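Local coordinates for ruler protein (Pseudomonas aeruginosa, PDB 5CUK) that probably acts as the molecular ruler that senses needle length in the type III secretion system, this chain being its C-terminal substrate-specificity switch domain, at residues Q75-L80 with V93-N98. Numbering follows the deposited sequence.
Sequences QARGEL and VQLTFN
Leu80 and Arg77, one turn apart at the start of helix 77-87, meet Leu95 and Phe97 on strand 93-99, an outermost strand of the mixed four-stranded sheet in this FliK-like alpha/beta domain. The helix and strand are consecutive elements of the chain, and the strand runs parallel to its sheet neighbour 59-65. The buried side of the contact is apolar. Leu80 CB rests against Leu95 CD2 at 4.1 Å, while Leu80 CD2 reaches the edge of the Phe97 ring, 4.2 Å from Phe97 CE1. Leu14 and Leu17 of helix 11-29 back Leu80, and Leu70 and Leu73 of helix 67-75 pack on Phe97, so the Leu80-Leu95 and Leu80-Phe97 contacts join the apolar layer between the helices and the sheet. The partly exposed side is looser and is formed by the long side chain of Arg77. Arg77 starts out extended and bends at chi3 (-77°), which carries its guanidinium past the ring to the strand backbone. The guanidinium stands nearly upright to the Phe97 ring, the planes 80° apart, and Phe97 CE2 lies over one face of the guanidinium, 3.6 Å from Arg77 CZ. A glycerol, probably from the crystallisation liquor, sits beside the Arg77 guanidinium, and its O2 accepts a hydrogen bond from Phe97 N. Both terminal nitrogens of Arg77 converge on one carbonyl: NH2 bonds weakly to Leu95 O, whereas NH1 approaches that oxygen from above the carbonyl plane at 3.2 Å.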
loop_
_atom_site.group_PDB
_atom_site.type_symbol
_atom_site.label_atom_id
_atom_site.label_comp_id
_atom_site.label_asym_id
_atom_site.label_seq_id
_atom_site.Cartn_x
_atom_site.Cartn_y
_atom_site.Cartn_z
ATOM N N GLN A 75 5.113 -5.799 -11.255
ATOM C CA GLN A 75 4.714 -7.050 -11.900
ATOM C C GLN A 75 3.443 -7.581 -11.261
ATOM O O GLN A 75 2.659 -8.275 -11.906
ATOM C CB GLN A 75 5.822 -8.109 -11.825
ATOM C CG GLN A 75 7.044 -7.719 -12.587
ATOM C CD GLN A 75 8.110 -8.791 -12.536
ATOM O OE1 GLN A 75 7.841 -9.957 -12.207
ATOM N NE2 GLN A 75 9.346 -8.394 -12.824
ATOM N N ALA A 76 3.249 -7.252 -9.988
ATOM C CA ALA A 76 2.071 -7.695 -9.252
ATOM C C ALA A 76 1.034 -6.569 -9.037
ATOM O O ALA A 76 0.127 -6.718 -8.226
ATOM C CB ALA A 76 2.490 -8.264 -7.928
ATOM N N ARG A 77 1.168 -5.464 -9.761
ATOM C CA ARG A 77 0.262 -4.308 -9.597
ATOM C C ARG A 77 -1.241 -4.649 -9.680
ATOM O O ARG A 77 -2.031 -4.220 -8.831
ATOM C CB ARG A 77 0.601 -3.246 -10.635
ATOM C CG ARG A 77 -0.553 -2.300 -10.948
ATOM C CD ARG A 77 -0.150 -1.271 -11.984
ATOM N NE ARG A 77 0.674 -0.221 -11.398
ATOM C CZ ARG A 77 0.177 0.816 -10.723
ATOM N NH1 ARG A 77 -1.143 0.953 -10.546
ATOM N NH2 ARG A 77 1.001 1.725 -10.223
ATOM N N GLY A 78 -1.641 -5.416 -10.695
ATOM C CA GLY A 78 -3.026 -5.848 -10.818
ATOM C C GLY A 78 -3.596 -6.586 -9.607
ATOM O O GLY A 78 -4.713 -6.285 -9.136
ATOM N N GLU A 79 -2.850 -7.565 -9.098
ATOM C CA GLU A 79 -3.271 -8.284 -7.885
ATOM C C GLU A 79 -3.306 -7.349 -6.672
ATOM O O GLU A 79 -4.142 -7.474 -5.773
ATOM C CB GLU A 79 -2.334 -9.473 -7.583
ATOM C CG GLU A 79 -2.555 -10.113 -6.190
ATOM C CD GLU A 79 -1.391 -11.014 -5.697
ATOM O OE1 GLU A 79 -1.669 -11.954 -4.924
ATOM O OE2 GLU A 79 -0.205 -10.793 -6.056
ATOM N N LEU A 80 -2.356 -6.435 -6.624
ATOM C CA LEU A 80 -2.245 -5.614 -5.442
ATOM C C LEU A 80 -3.429 -4.605 -5.380
ATOM O O LEU A 80 -4.143 -4.564 -4.379
ATOM C CB LEU A 80 -0.888 -4.911 -5.414
ATOM C CG LEU A 80 -0.667 -4.312 -4.030
ATOM C CD1 LEU A 80 -0.858 -5.392 -2.970
ATOM C CD2 LEU A 80 0.708 -3.666 -3.937
ATOM N N VAL A 93 -9.850 3.110 -5.040
ATOM C CA VAL A 93 -8.468 3.132 -4.587
ATOM C C VAL A 93 -7.567 3.541 -5.756
ATOM O O VAL A 93 -7.780 3.115 -6.874
ATOM C CB VAL A 93 -8.026 1.748 -4.016
ATOM C CG1 VAL A 93 -6.524 1.526 -4.213
ATOM C CG2 VAL A 93 -8.432 1.626 -2.537
ATOM N N GLN A 94 -6.577 4.380 -5.501
ATOM C CA GLN A 94 -5.599 4.710 -6.512
ATOM C C GLN A 94 -4.235 4.311 -5.978
ATOM O O GLN A 94 -3.780 4.828 -4.954
ATOM C CB GLN A 94 -5.657 6.182 -6.871
ATOM C CG GLN A 94 -7.093 6.637 -7.201
ATOM C CD GLN A 94 -7.176 8.037 -7.825
ATOM O OE1 GLN A 94 -6.150 8.665 -8.123
ATOM N NE2 GLN A 94 -8.403 8.514 -8.049
ATOM N N LEU A 95 -3.614 3.359 -6.674
ATOM C CA LEU A 95 -2.358 2.733 -6.272
ATOM C C LEU A 95 -1.198 3.257 -7.081
ATOM O O LEU A 95 -1.243 3.257 -8.295
ATOM C CB LEU A 95 -2.438 1.213 -6.443
ATOM C CG LEU A 95 -1.136 0.471 -6.159
ATOM C CD1 LEU A 95 -0.768 0.612 -4.696
ATOM C CD2 LEU A 95 -1.221 -1.006 -6.565
ATOM N N THR A 96 -0.162 3.722 -6.402
ATOM C CA THR A 96 1.036 4.180 -7.077
ATOM C C THR A 96 2.319 3.654 -6.387
ATOM O O THR A 96 2.290 3.273 -5.203
ATOM C CB THR A 96 1.085 5.706 -7.125
ATOM O OG1 THR A 96 1.020 6.202 -5.790
ATOM C CG2 THR A 96 -0.103 6.269 -7.904
ATOM N N PHE A 97 3.428 3.653 -7.132
ATOM C CA PHE A 97 4.731 3.205 -6.631
ATOM C C PHE A 97 5.806 4.288 -6.730
ATOM O O PHE A 97 5.805 5.109 -7.640
ATOM C CB PHE A 97 5.171 1.951 -7.377
ATOM C CG PHE A 97 4.196 0.844 -7.273
ATOM C CD1 PHE A 97 4.009 0.188 -6.071
ATOM C CD2 PHE A 97 3.426 0.475 -8.361
ATOM C CE1 PHE A 97 3.068 -0.823 -5.949
ATOM C CE2 PHE A 97 2.489 -0.537 -8.246
ATOM C CZ PHE A 97 2.313 -1.186 -7.036
ATOM N N ASN A 98 6.714 4.286 -5.767
ATOM C CA ASN A 98 7.718 5.333 -5.613
ATOM C C ASN A 98 9.051 4.664 -5.291
ATOM O O ASN A 98 9.064 3.534 -4.793
ATOM C CB ASN A 98 7.304 6.284 -4.485
ATOM C CG ASN A 98 7.979 7.652 -4.554
ATOM O OD1 ASN A 98 8.121 8.240 -5.629
ATOM N ND2 ASN A 98 8.384 8.171 -3.385
#